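Local coordinates for protein halocarboxylic acid dehalogenase DehI (Pseudomonas putida, PDB 3BJX) that probably hydrolyses the carbon-halogen bond of short 2-haloalkanoic acids, releasing halide and leaving the corresponding hydroxy acid, at residues P174-A178 / T179-T183; P99-K102 / E103-A107; E116-R119 / R120-A124; L133-I136 / T137-E141. One frame throughout, in Å; residues are numbered along the deposited sequence.

Interaction 1 of 4, residues P174-A178 / T179-T183; sequences PLVDA and TKAST
The flat group here is the carboxylate of D177, and T179 meets its OD1 twice from the same face of the carboxylate plane. The backbone N of T179 is 2.8 Å from D177 OD1 and 45° out of that plane; its hydroxyl OG1 comes in at a similar tilt, 2.7 Å from the same oxygen. The arrangement is an Asx turn set on a type I beta turn: with CG of D177 anti to its own backbone N (chi1 -173°), the carboxylate swings forward over the chain, while K180 N donates to D177 O at 3.2 Å. That donor lies well above the carbonyl plane. OG1 of T179 sits between its backbone N and carbonyl carbon (chi1 74°), which turns the hydroxyl back to the acid, so two donors grip OD1 and fix the rotation of the carboxylate. D177 OD2 faces the extended side chain of K180, whose NZ forms a salt bridge with it at 3.2 Å, the hydrogen bond within it being weak. The turn lies in the loop that leads into helix 183-195, with S182 at the N-cap position. Its backbone is also held from outside, A178 O by N18 and V176 O by Q206. Past the turn, A181 CB comes within 3.2 Å of D177 O, and V176 CG1 packs on the same methyl at 3.9 Å.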
ATOM      1  N   PRO A 174     -21.833  -8.319 -15.029  1.00 21.46           N
ATOM      2  CA  PRO A 174     -21.025  -9.541 -15.225  1.00 20.74           C
ATOM      3  C   PRO A 174     -19.506  -9.316 -15.341  1.00 20.75           C
ATOM      4  O   PRO A 174     -19.028  -8.667 -16.268  1.00 21.66           O
ATOM      5  CB  PRO A 174     -21.552 -10.115 -16.549  1.00 19.85           C
ATOM      6  CG  PRO A 174     -22.131  -8.981 -17.264  1.00 20.13           C
ATOM      7  CD  PRO A 174     -22.608  -7.980 -16.242  1.00 21.92           C
ATOM      8  N   LEU A 175     -18.754  -9.922 -14.436  1.00 18.50           N
ATOM      9  CA  LEU A 175     -17.315  -9.817 -14.461  1.00 16.01           C
ATOM     10  C   LEU A 175     -16.726 -11.126 -14.935  1.00 17.25           C
ATOM     11  O   LEU A 175     -17.176 -12.196 -14.511  1.00 19.15           O
ATOM     12  CB  LEU A 175     -16.804  -9.490 -13.055  1.00 11.66           C
ATOM     13  CG  LEU A 175     -17.490  -8.384 -12.272  1.00  8.04           C
ATOM     14  CD1 LEU A 175     -16.805  -8.255 -10.957  1.00 11.02           C
ATOM     15  CD2 LEU A 175     -17.448  -7.032 -12.986  1.00  8.19           C
ATOM     16  N   VAL A 176     -15.712 -11.043 -15.798  1.00 16.80           N
ATOM     17  CA  VAL A 176     -14.969 -12.213 -16.250  1.00 16.34           C
ATOM     18  C   VAL A 176     -14.211 -12.841 -15.081  1.00 18.68           C
ATOM     19  O   VAL A 176     -13.456 -12.158 -14.382  1.00 18.76           O
ATOM     20  CB  VAL A 176     -13.975 -11.852 -17.392  1.00 16.74           C
ATOM     21  CG1 VAL A 176     -13.046 -13.031 -17.726  1.00 13.96           C
ATOM     22  CG2 VAL A 176     -14.741 -11.403 -18.642  1.00 14.27           C
ATOM     23  N   ASP A 177     -14.442 -14.143 -14.863  1.00 19.74           N
ATOM     24  CA  ASP A 177     -13.631 -14.920 -13.935  1.00 19.17           C
ATOM     25  C   ASP A 177     -12.263 -15.230 -14.573  1.00 19.75           C
ATOM     26  O   ASP A 177     -12.194 -15.874 -15.611  1.00 18.48           O
ATOM     27  CB  ASP A 177     -14.360 -16.196 -13.527  1.00 19.07           C
ATOM     28  CG  ASP A 177     -13.644 -16.966 -12.432  1.00 19.08           C
ATOM     29  OD1 ASP A 177     -12.451 -16.749 -12.165  1.00 18.90           O
ATOM     30  OD2 ASP A 177     -14.284 -17.833 -11.837  1.00 21.10           O
ATOM     31  N   ALA A 178     -11.181 -14.752 -13.959  1.00 20.88           N
ATOM     32  CA  ALA A 178      -9.844 -14.973 -14.520  1.00 21.54           C
ATOM     33  C   ALA A 178      -9.483 -16.473 -14.536  1.00 23.15           C
ATOM     34  O   ALA A 178      -8.697 -16.902 -15.373  1.00 23.78           O
ATOM     35  CB  ALA A 178      -8.795 -14.153 -13.764  1.00 20.02           C
ATOM     36  N   THR A 179     -10.085 -17.256 -13.626  1.00 23.12           N
ATOM     37  CA  THR A 179      -9.885 -18.707 -13.548  1.00 23.61           C
ATOM     38  C   THR A 179     -10.706 -19.557 -14.541  1.00 23.86           C
ATOM     39  O   THR A 179     -10.366 -20.710 -14.776  1.00 25.62           O
ATOM     40  CB  THR A 179     -10.129 -19.262 -12.121  1.00 24.58           C
ATOM     41  OG1 THR A 179     -11.539 -19.285 -11.843  1.00 24.52           O
ATOM     42  CG2 THR A 179      -9.390 -18.441 -11.080  1.00 23.76           C
ATOM     43  N   LYS A 180     -11.785 -19.019 -15.101  1.00 22.75           N
ATOM     44  CA  LYS A 180     -12.513 -19.729 -16.155  1.00 21.51           C
ATOM     45  C   LYS A 180     -12.155 -19.151 -17.535  1.00 20.83           C
ATOM     46  O   LYS A 180     -12.816 -19.463 -18.534  1.00 18.21           O
ATOM     47  CB  LYS A 180     -14.031 -19.663 -15.931  1.00 21.23           C
ATOM     48  CG  LYS A 180     -14.523 -20.538 -14.812  1.00 22.92           C
ATOM     49  CD  LYS A 180     -15.855 -20.052 -14.297  1.00 24.21           C
ATOM     50  CE  LYS A 180     -16.014 -20.407 -12.829  1.00 26.54           C
ATOM     51  NZ  LYS A 180     -17.033 -19.503 -12.186  1.00 29.10           N
ATOM     52  N   ALA A 181     -11.112 -18.319 -17.579  1.00 20.17           N
ATOM     53  CA  ALA A 181     -10.819 -17.497 -18.772  1.00 19.05           C
ATOM     54  C   ALA A 181      -9.659 -18.010 -19.618  1.00 19.04           C
ATOM     55  O   ALA A 181      -8.764 -18.698 -19.123  1.00 18.82           O
ATOM     56  CB  ALA A 181     -10.575 -16.034 -18.372  1.00 17.35           C
ATOM     57  N   SER A 182      -9.674 -17.637 -20.896  1.00 20.42           N
ATOM     58  CA  SER A 182      -8.640 -18.033 -21.833  1.00 21.66           C
ATOM     59  C   SER A 182      -7.297 -17.399 -21.475  1.00 21.92           C
ATOM     60  O   SER A 182      -7.229 -16.389 -20.747  1.00 19.94           O
ATOM     61  CB  SER A 182      -9.041 -17.672 -23.268  1.00 22.57           C
ATOM     62  OG  SER A 182      -9.382 -16.296 -23.424  1.00 23.40           O
ATOM     63  N   THR A 183      -6.240 -18.032 -21.978  1.00 23.07           N
ATOM     64  CA  THR A 183      -4.887 -17.470 -22.024  1.00 23.20           C
ATOM     65  C   THR A 183      -4.844 -16.002 -22.462  1.00 24.04           C
ATOM     66  O   THR A 183      -4.194 -15.189 -21.790  1.00 26.59           O
ATOM     67  CB  THR A 183      -3.976 -18.351 -22.916  1.00 22.47           C
ATOM     68  OG1 THR A 183      -3.575 -19.496 -22.157  1.00 21.85           O
ATOM     69  CG2 THR A 183      -2.716 -17.596 -23.390  1.00 24.06           C
TER

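Interaction 2 of 4, residues P99-K102 / E103-A107; sequences PNLK and ERLYA
An asparagine N-cap starts helix 101-107: N100 OD1 accepts from the backbone N of E103 at 2.8 Å, with an N-H...O angle of 160°. The donor lies nearly along the C=O axis of the amide. N100 holds CG anti to its backbone N (chi1 179°), which carries the amide forward to this first-turn N-H. E103 bends at chi2 and lays its aliphatic part against the cap, E103 CG being 3.7 Å from N100 CG, with the amide and carboxylate planes 47° apart. The first helical bond follows at once, from R104 N to N100 O at 3.2 Å. Further along, the ring of Y106 takes K102 O over one face, offset toward the rim, and has E103 CD in plane at its edge. The side chain of K102 runs beside the ring in the same direction, its CD 4.0 Å from Y106 OH. Were Y106 an alanine, the methylenes of K102 would probably lose their flat neighbour, and D112 on the next helix the phenol that now bonds it. The buried side is apolar: L101 and L105 both reach I217 of helix 212-223, and L101 also meets helix 267-299. R104 reaches across to helix 212-223, where its NE forms a salt bridge with E221. Between the two leucines, L101 CG approaches L105 CD1 to 4.2 Å.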
ATOM      1  N   PRO A  99      -6.867  11.009 -27.224  1.00 31.54           N
ATOM      2  CA  PRO A  99      -7.330  10.075 -28.261  1.00 30.99           C
ATOM      3  C   PRO A  99      -8.850  10.133 -28.397  1.00 29.88           C
ATOM      4  O   PRO A  99      -9.546  10.065 -27.396  1.00 30.53           O
ATOM      5  CB  PRO A  99      -6.943   8.680 -27.701  1.00 30.93           C
ATOM      6  CG  PRO A  99      -6.411   8.908 -26.288  1.00 30.64           C
ATOM      7  CD  PRO A  99      -5.990  10.358 -26.232  1.00 31.00           C
ATOM      8  N   ASN A 100      -9.375  10.262 -29.611  1.00 29.22           N
ATOM      9  CA  ASN A 100     -10.820  10.109 -29.792  1.00 28.06           C
ATOM     10  C   ASN A 100     -11.172   8.618 -29.761  1.00 26.73           C
ATOM     11  O   ASN A 100     -11.122   7.934 -30.785  1.00 28.42           O
ATOM     12  CB  ASN A 100     -11.312  10.811 -31.066  1.00 28.09           C
ATOM     13  CG  ASN A 100     -12.810  10.638 -31.299  1.00 29.36           C
ATOM     14  OD1 ASN A 100     -13.314   9.514 -31.369  1.00 31.97           O
ATOM     15  ND2 ASN A 100     -13.525  11.747 -31.431  1.00 28.76           N
ATOM     16  N   LEU A 101     -11.510   8.127 -28.571  1.00 24.92           N
ATOM     17  CA  LEU A 101     -11.741   6.689 -28.321  1.00 25.06           C
ATOM     18  C   LEU A 101     -12.942   6.067 -29.062  1.00 25.15           C
ATOM     19  O   LEU A 101     -12.906   4.898 -29.431  1.00 25.05           O
ATOM     20  CB  LEU A 101     -11.845   6.406 -26.816  1.00 23.63           C
ATOM     21  CG  LEU A 101     -11.907   4.955 -26.338  1.00 22.74           C
ATOM     22  CD1 LEU A 101     -10.803   4.066 -26.961  1.00 21.44           C
ATOM     23  CD2 LEU A 101     -11.827   4.928 -24.820  1.00 23.24           C
ATOM     24  N   LYS A 102     -13.993   6.852 -29.265  1.00 26.08           N
ATOM     25  CA  LYS A 102     -15.155   6.407 -30.014  1.00 27.79           C
ATOM     26  C   LYS A 102     -14.811   6.068 -31.472  1.00 26.67           C
ATOM     27  O   LYS A 102     -15.083   4.963 -31.920  1.00 26.63           O
ATOM     28  CB  LYS A 102     -16.235   7.474 -29.927  1.00 31.00           C
ATOM     29  CG  LYS A 102     -17.521   7.148 -30.642  1.00 35.40           C
ATOM     30  CD  LYS A 102     -18.495   8.328 -30.554  1.00 38.69           C
ATOM     31  CE  LYS A 102     -18.387   9.037 -29.193  1.00 40.04           C
ATOM     32  NZ  LYS A 102     -19.732   9.346 -28.645  1.00 42.24           N
ATOM     33  N   GLU A 103     -14.208   7.012 -32.200  1.00 26.89           N
ATOM     34  CA  GLU A 103     -13.707   6.758 -33.572  1.00 27.57           C
ATOM     35  C   GLU A 103     -12.719   5.576 -33.643  1.00 26.74           C
ATOM     36  O   GLU A 103     -12.697   4.830 -34.622  1.00 27.44           O
ATOM     37  CB  GLU A 103     -13.054   8.015 -34.175  1.00 29.27           C
ATOM     38  CG  GLU A 103     -14.003   9.188 -34.532  1.00 30.61           C
ATOM     39  CD  GLU A 103     -15.135   8.813 -35.520  1.00 33.08           C
ATOM     40  OE1 GLU A 103     -14.965   7.906 -36.386  1.00 32.86           O
ATOM     41  OE2 GLU A 103     -16.212   9.451 -35.426  1.00 34.71           O
ATOM     42  N   ARG A 104     -11.904   5.424 -32.598  1.00 24.72           N
ATOM     43  CA  ARG A 104     -11.002   4.284 -32.441  1.00 21.76           C
ATOM     44  C   ARG A 104     -11.734   2.956 -32.355  1.00 20.63           C
ATOM     45  O   ARG A 104     -11.288   1.956 -32.919  1.00 20.80           O
ATOM     46  CB  ARG A 104     -10.110   4.474 -31.195  1.00 21.12           C
ATOM     47  CG  ARG A 104      -9.202   3.276 -30.865  1.00 18.17           C
ATOM     48  CD  ARG A 104      -8.191   3.035 -31.989  1.00 17.50           C
ATOM     49  NE  ARG A 104      -7.400   1.807 -31.855  1.00 14.88           N
ATOM     50  CZ  ARG A 104      -7.644   0.663 -32.487  1.00 16.77           C
ATOM     51  NH1 ARG A 104      -8.682   0.556 -33.307  1.00 16.65           N
ATOM     52  NH2 ARG A 104      -6.840  -0.391 -32.296  1.00 17.70           N
ATOM     53  N   LEU A 105     -12.831   2.937 -31.609  1.00 20.64           N
ATOM     54  CA  LEU A 105     -13.623   1.730 -31.453  1.00 20.08           C
ATOM     55  C   LEU A 105     -14.410   1.436 -32.726  1.00 21.13           C
ATOM     56  O   LEU A 105     -14.572   0.280 -33.088  1.00 20.83           O
ATOM     57  CB  LEU A 105     -14.526   1.816 -30.205  1.00 20.36           C
ATOM     58  CG  LEU A 105     -13.738   1.803 -28.873  1.00 18.88           C
ATOM     59  CD1 LEU A 105     -14.649   2.130 -27.702  1.00 17.66           C
ATOM     60  CD2 LEU A 105     -12.955   0.495 -28.649  1.00 15.43           C
ATOM     61  N   TYR A 106     -14.850   2.478 -33.430  1.00 22.50           N
ATOM     62  CA  TYR A 106     -15.357   2.315 -34.788  1.00 23.47           C
ATOM     63  C   TYR A 106     -14.354   1.566 -35.651  1.00 24.04           C
ATOM     64  O   TYR A 106     -14.700   0.578 -36.298  1.00 23.78           O
ATOM     65  CB  TYR A 106     -15.631   3.671 -35.442  1.00 25.61           C
ATOM     66  CG  TYR A 106     -16.862   4.394 -34.940  1.00 26.03           C
ATOM     67  CD1 TYR A 106     -17.941   3.704 -34.391  1.00 25.24           C
ATOM     68  CD2 TYR A 106     -16.968   5.765 -35.082  1.00 26.72           C
ATOM     69  CE1 TYR A 106     -19.079   4.384 -33.960  1.00 26.94           C
ATOM     70  CE2 TYR A 106     -18.099   6.456 -34.655  1.00 27.75           C
ATOM     71  CZ  TYR A 106     -19.148   5.769 -34.099  1.00 26.79           C
ATOM     72  OH  TYR A 106     -20.250   6.491 -33.672  1.00 26.82           O
ATOM     73  N   ALA A 107     -13.114   2.061 -35.662  1.00 23.87           N
ATOM     74  CA  ALA A 107     -12.032   1.488 -36.444  1.00 23.35           C
ATOM     75  C   ALA A 107     -11.768   0.037 -36.058  1.00 24.06           C
ATOM     76  O   ALA A 107     -11.327  -0.764 -36.889  1.00 24.86           O
ATOM     77  CB  ALA A 107     -10.779   2.323 -36.283  1.00 22.88           C
TER

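Interaction 3 of 4, residues E116-R119 / R120-A124; sequences EKVR and RVLYA
R119 and Y123 meet through their first torsions: CG of R119 is anti to its backbone N (chi1 176°), whereas CG of Y123 is anti to its carbonyl carbon (chi1 -79°), and the two side chains run the same way, one turn apart on the long alpha-helix 112-143. R119 CG then stands over one face of the phenol ring in a CH-pi contact, 4.0 Å from the Y123 ring centroid and 17° off its normal. Beyond a bend at chi3 the guanidinium stands almost perpendicular to the ring, with Y123 OH at its edge. Both polar ends go to D299, R119 by a salt bridge and Y123 by a hydrogen bond. A leucine in place of Y123 would probably leave D299 short of one partner and the R119 methylenes without a flat surface to rest on. On its other flank R119 NH1 bridges to E116 OE1 at 3.2 Å, reaching that oxygen from above the carboxylate plane. R120 lies alongside K117 but pairs with D170, which probably eases the nearness of the two positive groups. On the buried side, V118 CG1 packs against L122 CD1 at 3.8 Å.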
ATOM      1  N   GLU A 116     -22.118   1.698 -26.553  1.00 20.25           N
ATOM      2  CA  GLU A 116     -23.079   1.997 -25.476  1.00 20.14           C
ATOM      3  C   GLU A 116     -23.009   0.988 -24.322  1.00 20.27           C
ATOM      4  O   GLU A 116     -23.152   1.342 -23.133  1.00 19.61           O
ATOM      5  CB  GLU A 116     -24.520   2.148 -26.018  1.00 20.08           C
ATOM      6  CG  GLU A 116     -25.623   2.564 -24.984  1.00 19.32           C
ATOM      7  CD  GLU A 116     -25.326   3.852 -24.187  1.00 21.28           C
ATOM      8  OE1 GLU A 116     -25.085   4.928 -24.783  1.00 21.50           O
ATOM      9  OE2 GLU A 116     -25.349   3.796 -22.935  1.00 22.72           O
ATOM     10  N   LYS A 117     -22.737  -0.263 -24.674  1.00 21.20           N
ATOM     11  CA  LYS A 117     -22.548  -1.304 -23.687  1.00 19.84           C
ATOM     12  C   LYS A 117     -21.279  -1.085 -22.879  1.00 20.07           C
ATOM     13  O   LYS A 117     -21.291  -1.288 -21.675  1.00 19.55           O
ATOM     14  CB  LYS A 117     -22.563  -2.675 -24.350  1.00 21.62           C
ATOM     15  CG  LYS A 117     -23.869  -3.006 -25.055  1.00 22.47           C
ATOM     16  CD  LYS A 117     -25.022  -2.561 -24.209  1.00 22.84           C
ATOM     17  CE  LYS A 117     -26.320  -3.051 -24.761  1.00 24.56           C
ATOM     18  NZ  LYS A 117     -27.358  -2.878 -23.706  1.00 26.52           N
ATOM     19  N   VAL A 118     -20.197  -0.661 -23.544  1.00 21.32           N
ATOM     20  CA  VAL A 118     -18.918  -0.311 -22.886  1.00 19.97           C
ATOM     21  C   VAL A 118     -19.171   0.880 -21.943  1.00 20.95           C
ATOM     22  O   VAL A 118     -18.939   0.788 -20.743  1.00 23.95           O
ATOM     23  CB  VAL A 118     -17.800  -0.008 -23.952  1.00 19.71           C
ATOM     24  CG1 VAL A 118     -16.548   0.630 -23.332  1.00 18.53           C
ATOM     25  CG2 VAL A 118     -17.448  -1.284 -24.782  1.00 17.51           C
ATOM     26  N   ARG A 119     -19.689   1.972 -22.495  1.00 20.34           N
ATOM     27  CA  ARG A 119     -20.148   3.159 -21.752  1.00 21.39           C
ATOM     28  C   ARG A 119     -20.991   2.877 -20.484  1.00 20.32           C
ATOM     29  O   ARG A 119     -20.789   3.527 -19.456  1.00 20.52           O
ATOM     30  CB  ARG A 119     -20.918   4.096 -22.720  1.00 21.26           C
ATOM     31  CG  ARG A 119     -21.530   5.318 -22.077  1.00 21.57           C
ATOM     32  CD  ARG A 119     -22.248   6.198 -23.063  1.00 22.81           C
ATOM     33  NE  ARG A 119     -21.345   6.861 -24.008  1.00 23.69           N
ATOM     34  CZ  ARG A 119     -21.306   6.599 -25.313  1.00 24.24           C
ATOM     35  NH1 ARG A 119     -22.114   5.688 -25.836  1.00 25.82           N
ATOM     36  NH2 ARG A 119     -20.461   7.242 -26.104  1.00 24.32           N
ATOM     37  N   ARG A 120     -21.940   1.940 -20.569  1.00 20.17           N
ATOM     38  CA  ARG A 120     -22.822   1.605 -19.439  1.00 20.43           C
ATOM     39  C   ARG A 120     -22.002   1.088 -18.269  1.00 19.59           C
ATOM     40  O   ARG A 120     -22.252   1.451 -17.111  1.00 21.00           O
ATOM     41  CB  ARG A 120     -23.888   0.569 -19.835  1.00 19.72           C
ATOM     42  CG  ARG A 120     -24.970   1.100 -20.799  1.00 22.32           C
ATOM     43  CD  ARG A 120     -26.099   0.088 -21.120  1.00 22.65           C
ATOM     44  NE  ARG A 120     -27.178   0.086 -20.116  1.00 25.50           N
ATOM     45  CZ  ARG A 120     -27.478  -0.948 -19.326  1.00 27.48           C
ATOM     46  NH1 ARG A 120     -26.773  -2.082 -19.402  1.00 29.20           N
ATOM     47  NH2 ARG A 120     -28.477  -0.860 -18.446  1.00 26.30           N
ATOM     48  N   VAL A 121     -21.039   0.233 -18.600  1.00 17.52           N
ATOM     49  CA  VAL A 121     -20.063  -0.352 -17.683  1.00 15.43           C
ATOM     50  C   VAL A 121     -19.135   0.723 -17.126  1.00 15.93           C
ATOM     51  O   VAL A 121     -18.957   0.845 -15.910  1.00 17.40           O
ATOM     52  CB  VAL A 121     -19.213  -1.459 -18.423  1.00 14.60           C
ATOM     53  CG1 VAL A 121     -17.962  -1.881 -17.604  1.00 13.47           C
ATOM     54  CG2 VAL A 121     -20.096  -2.655 -18.806  1.00 11.38           C
ATOM     55  N   LEU A 122     -18.547   1.520 -18.015  1.00 16.00           N
ATOM     56  CA  LEU A 122     -17.669   2.594 -17.574  1.00 15.86           C
ATOM     57  C   LEU A 122     -18.387   3.502 -16.550  1.00 15.96           C
ATOM     58  O   LEU A 122     -17.809   3.845 -15.508  1.00 17.66           O
ATOM     59  CB  LEU A 122     -17.106   3.381 -18.769  1.00 15.65           C
ATOM     60  CG  LEU A 122     -16.118   2.720 -19.750  1.00 14.76           C
ATOM     61  CD1 LEU A 122     -15.926   3.601 -20.993  1.00 12.16           C
ATOM     62  CD2 LEU A 122     -14.777   2.434 -19.099  1.00 13.09           C
ATOM     63  N   TYR A 123     -19.654   3.830 -16.815  1.00 15.00           N
ATOM     64  CA  TYR A 123     -20.451   4.733 -15.943  1.00 13.93           C
ATOM     65  C   TYR A 123     -20.801   4.157 -14.579  1.00 13.91           C
ATOM     66  O   TYR A 123     -20.805   4.890 -13.574  1.00 15.06           O
ATOM     67  CB  TYR A 123     -21.737   5.174 -16.651  1.00 15.81           C
ATOM     68  CG  TYR A 123     -21.541   6.287 -17.671  1.00 16.68           C
ATOM     69  CD1 TYR A 123     -20.298   6.467 -18.317  1.00 17.62           C
ATOM     70  CD2 TYR A 123     -22.577   7.136 -18.003  1.00 14.91           C
ATOM     71  CE1 TYR A 123     -20.100   7.458 -19.245  1.00 17.31           C
ATOM     72  CE2 TYR A 123     -22.385   8.138 -18.939  1.00 17.66           C
ATOM     73  CZ  TYR A 123     -21.134   8.285 -19.554  1.00 17.27           C
ATOM     74  OH  TYR A 123     -20.910   9.262 -20.475  1.00 18.11           O
ATOM     75  N   ALA A 124     -21.127   2.865 -14.534  1.00 12.51           N
ATOM     76  CA  ALA A 124     -21.431   2.208 -13.270  1.00 13.72           C
ATOM     77  C   ALA A 124     -20.226   2.259 -12.349  1.00 14.76           C
ATOM     78  O   ALA A 124     -20.377   2.353 -11.126  1.00 18.62           O
ATOM     79  CB  ALA A 124     -21.860   0.744 -13.495  1.00 14.15           C
TER

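Interaction 4 of 4, residues L133-I136 / T137-E141; sequences LLLI and TALSE
L133 O receives two donors from T137: its backbone N at 3.1 Å and its hydroxyl OG1 at 2.4 Å, a modelled distance so short that its exact value is doubtful. OG1 of T137 lies beside its own backbone N (chi1 -49°), and from there it turns back over the preceding turn to the carbonyl. The hydroxyl probably finds its partner within the helix, although the whole side chain is buried; L133 CD1 runs beside it. Backbone bonds continue the pattern from A138 to L134 and from S140 to I136, and between them L139 N meets L135 O at 2.9 Å with an almost straight N-H...O angle of 176°. The T137 hydroxyl bond to the carbonyl four residues earlier is a familiar feature of buried threonines in alpha-helices; it lies here in the C-terminal half of helix 112-143, whose residues here are all buried. L135 and L139 cover the side facing helix 63-71, where both touch S71, and T137 lies against A243 and V247 of helix 230-248. S140 OG bonds Q281, while E141 forms salt bridges with R146, R244 and R248 and packs on Y197 of the second subunit. The leucine pair meets at an angle, L135 CD1 lying 3.9 Å from L139 CG. I136 adds a looser apolar touch from the next position, its CD1 4.5 Å from L139 CD1.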
ATOM      1  N   LEU A 133     -13.790   4.164  -2.540  1.00 13.66           N
ATOM      2  CA  LEU A 133     -12.615   4.840  -1.979  1.00 14.38           C
ATOM      3  C   LEU A 133     -12.883   5.424  -0.580  1.00 14.35           C
ATOM      4  O   LEU A 133     -11.979   5.467   0.243  1.00 16.27           O
ATOM      5  CB  LEU A 133     -12.094   5.931  -2.936  1.00 12.46           C
ATOM      6  CG  LEU A 133     -10.838   6.726  -2.570  1.00 13.07           C
ATOM      7  CD1 LEU A 133      -9.621   5.806  -2.240  1.00 12.28           C
ATOM      8  CD2 LEU A 133     -10.485   7.758  -3.673  1.00 12.73           C
ATOM      9  N   LEU A 134     -14.113   5.855  -0.315  1.00 14.83           N
ATOM     10  CA  LEU A 134     -14.493   6.375   1.003  1.00 16.07           C
ATOM     11  C   LEU A 134     -14.651   5.262   2.014  1.00 17.36           C
ATOM     12  O   LEU A 134     -14.100   5.339   3.112  1.00 19.33           O
ATOM     13  CB  LEU A 134     -15.799   7.163   0.935  1.00 15.09           C
ATOM     14  CG  LEU A 134     -15.740   8.524   0.280  1.00 15.99           C
ATOM     15  CD1 LEU A 134     -17.145   8.897  -0.140  1.00 16.18           C
ATOM     16  CD2 LEU A 134     -15.071   9.604   1.182  1.00 15.21           C
ATOM     17  N   LEU A 135     -15.430   4.239   1.654  1.00 18.46           N
ATOM     18  CA  LEU A 135     -15.582   3.040   2.496  1.00 17.61           C
ATOM     19  C   LEU A 135     -14.210   2.499   2.938  1.00 17.93           C
ATOM     20  O   LEU A 135     -13.923   2.459   4.127  1.00 19.05           O
ATOM     21  CB  LEU A 135     -16.415   1.954   1.795  1.00 16.31           C
ATOM     22  CG  LEU A 135     -16.482   0.576   2.485  1.00 17.18           C
ATOM     23  CD1 LEU A 135     -17.007   0.678   3.912  1.00 17.51           C
ATOM     24  CD2 LEU A 135     -17.309  -0.421   1.711  1.00 16.65           C
ATOM     25  N   ILE A 136     -13.369   2.125   1.975  1.00 17.21           N
ATOM     26  CA  ILE A 136     -12.031   1.588   2.225  1.00 16.43           C
ATOM     27  C   ILE A 136     -11.162   2.534   3.064  1.00 16.52           C
ATOM     28  O   ILE A 136     -10.420   2.078   3.947  1.00 16.44           O
ATOM     29  CB  ILE A 136     -11.349   1.194   0.877  1.00 17.88           C
ATOM     30  CG1 ILE A 136     -12.094   0.012   0.193  1.00 18.33           C
ATOM     31  CG2 ILE A 136      -9.853   0.970   1.013  1.00 17.29           C
ATOM     32  CD1 ILE A 136     -12.526  -1.116   1.091  1.00 19.36           C
ATOM     33  N   THR A 137     -11.267   3.841   2.796  1.00 16.53           N
ATOM     34  CA  THR A 137     -10.651   4.879   3.645  1.00 14.93           C
ATOM     35  C   THR A 137     -11.236   4.947   5.064  1.00 14.43           C
ATOM     36  O   THR A 137     -10.452   5.046   6.011  1.00 15.64           O
ATOM     37  CB  THR A 137     -10.662   6.288   2.988  1.00 13.71           C
ATOM     38  OG1 THR A 137     -10.167   6.187   1.652  1.00 13.92           O
ATOM     39  CG2 THR A 137      -9.752   7.270   3.761  1.00 13.69           C
ATOM     40  N   ALA A 138     -12.573   4.894   5.234  1.00 13.15           N
ATOM     41  CA  ALA A 138     -13.159   4.866   6.598  1.00 12.25           C
ATOM     42  C   ALA A 138     -12.652   3.649   7.374  1.00 12.37           C
ATOM     43  O   ALA A 138     -12.229   3.754   8.536  1.00 13.14           O
ATOM     44  CB  ALA A 138     -14.682   4.877   6.563  1.00 14.01           C
ATOM     45  N   LEU A 139     -12.657   2.502   6.696  1.00 11.74           N
ATOM     46  CA  LEU A 139     -12.106   1.263   7.226  1.00 11.67           C
ATOM     47  C   LEU A 139     -10.603   1.306   7.524  1.00 13.45           C
ATOM     48  O   LEU A 139     -10.198   0.802   8.539  1.00 15.29           O
ATOM     49  CB  LEU A 139     -12.427   0.092   6.294  1.00 10.37           C
ATOM     50  CG  LEU A 139     -13.881  -0.293   5.959  1.00  9.28           C
ATOM     51  CD1 LEU A 139     -13.918  -1.660   5.325  1.00  7.49           C
ATOM     52  CD2 LEU A 139     -14.816  -0.235   7.155  1.00  7.46           C
ATOM     53  N   SER A 140      -9.784   1.889   6.640  1.00 15.61           N
ATOM     54  CA  SER A 140      -8.345   1.839   6.806  1.00 16.16           C
ATOM     55  C   SER A 140      -7.931   2.762   7.930  1.00 18.21           C
ATOM     56  O   SER A 140      -7.094   2.410   8.777  1.00 17.46           O
ATOM     57  CB  SER A 140      -7.630   2.241   5.521  1.00 17.17           C
ATOM     58  OG  SER A 140      -6.219   2.280   5.722  1.00 17.27           O
ATOM     59  N   GLU A 141      -8.542   3.942   7.945  1.00 18.79           N
ATOM     60  CA  GLU A 141      -8.221   4.962   8.929  1.00 18.91           C
ATOM     61  C   GLU A 141      -8.513   4.522  10.375  1.00 17.58           C
ATOM     62  O   GLU A 141      -7.688   4.725  11.281  1.00 15.22           O
ATOM     63  CB  GLU A 141      -8.973   6.237   8.544  1.00 21.98           C
ATOM     64  CG  GLU A 141      -8.251   7.547   8.777  1.00 24.02           C
ATOM     65  CD  GLU A 141      -6.820   7.591   8.278  1.00 24.67           C
ATOM     66  OE1 GLU A 141      -6.496   7.015   7.224  1.00 25.63           O
ATOM     67  OE2 GLU A 141      -6.011   8.246   8.954  1.00 24.66           O
TER

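From the N terminus the order is interaction 2, 3, 4 and then 1; each joins adjoining residues, so none closes a long loop, and they follow in series without nesting or crossing. Interaction 2 starts helix 101-107, and the chain then turns into helix 112-143, which carries interactions 3 and 4 with their centres 26 Å apart, on opposite sides of the chain's centre. Interactions 2 and 3 touch where K102 NZ comes 3.4 Å from R119 NH2, two like charges. Interaction 1 comes last, in the loop before helix 183-195, about 6 Å from interaction 3 at the nearest atoms. Helix 267-299 runs past interactions 2, 3 and 4.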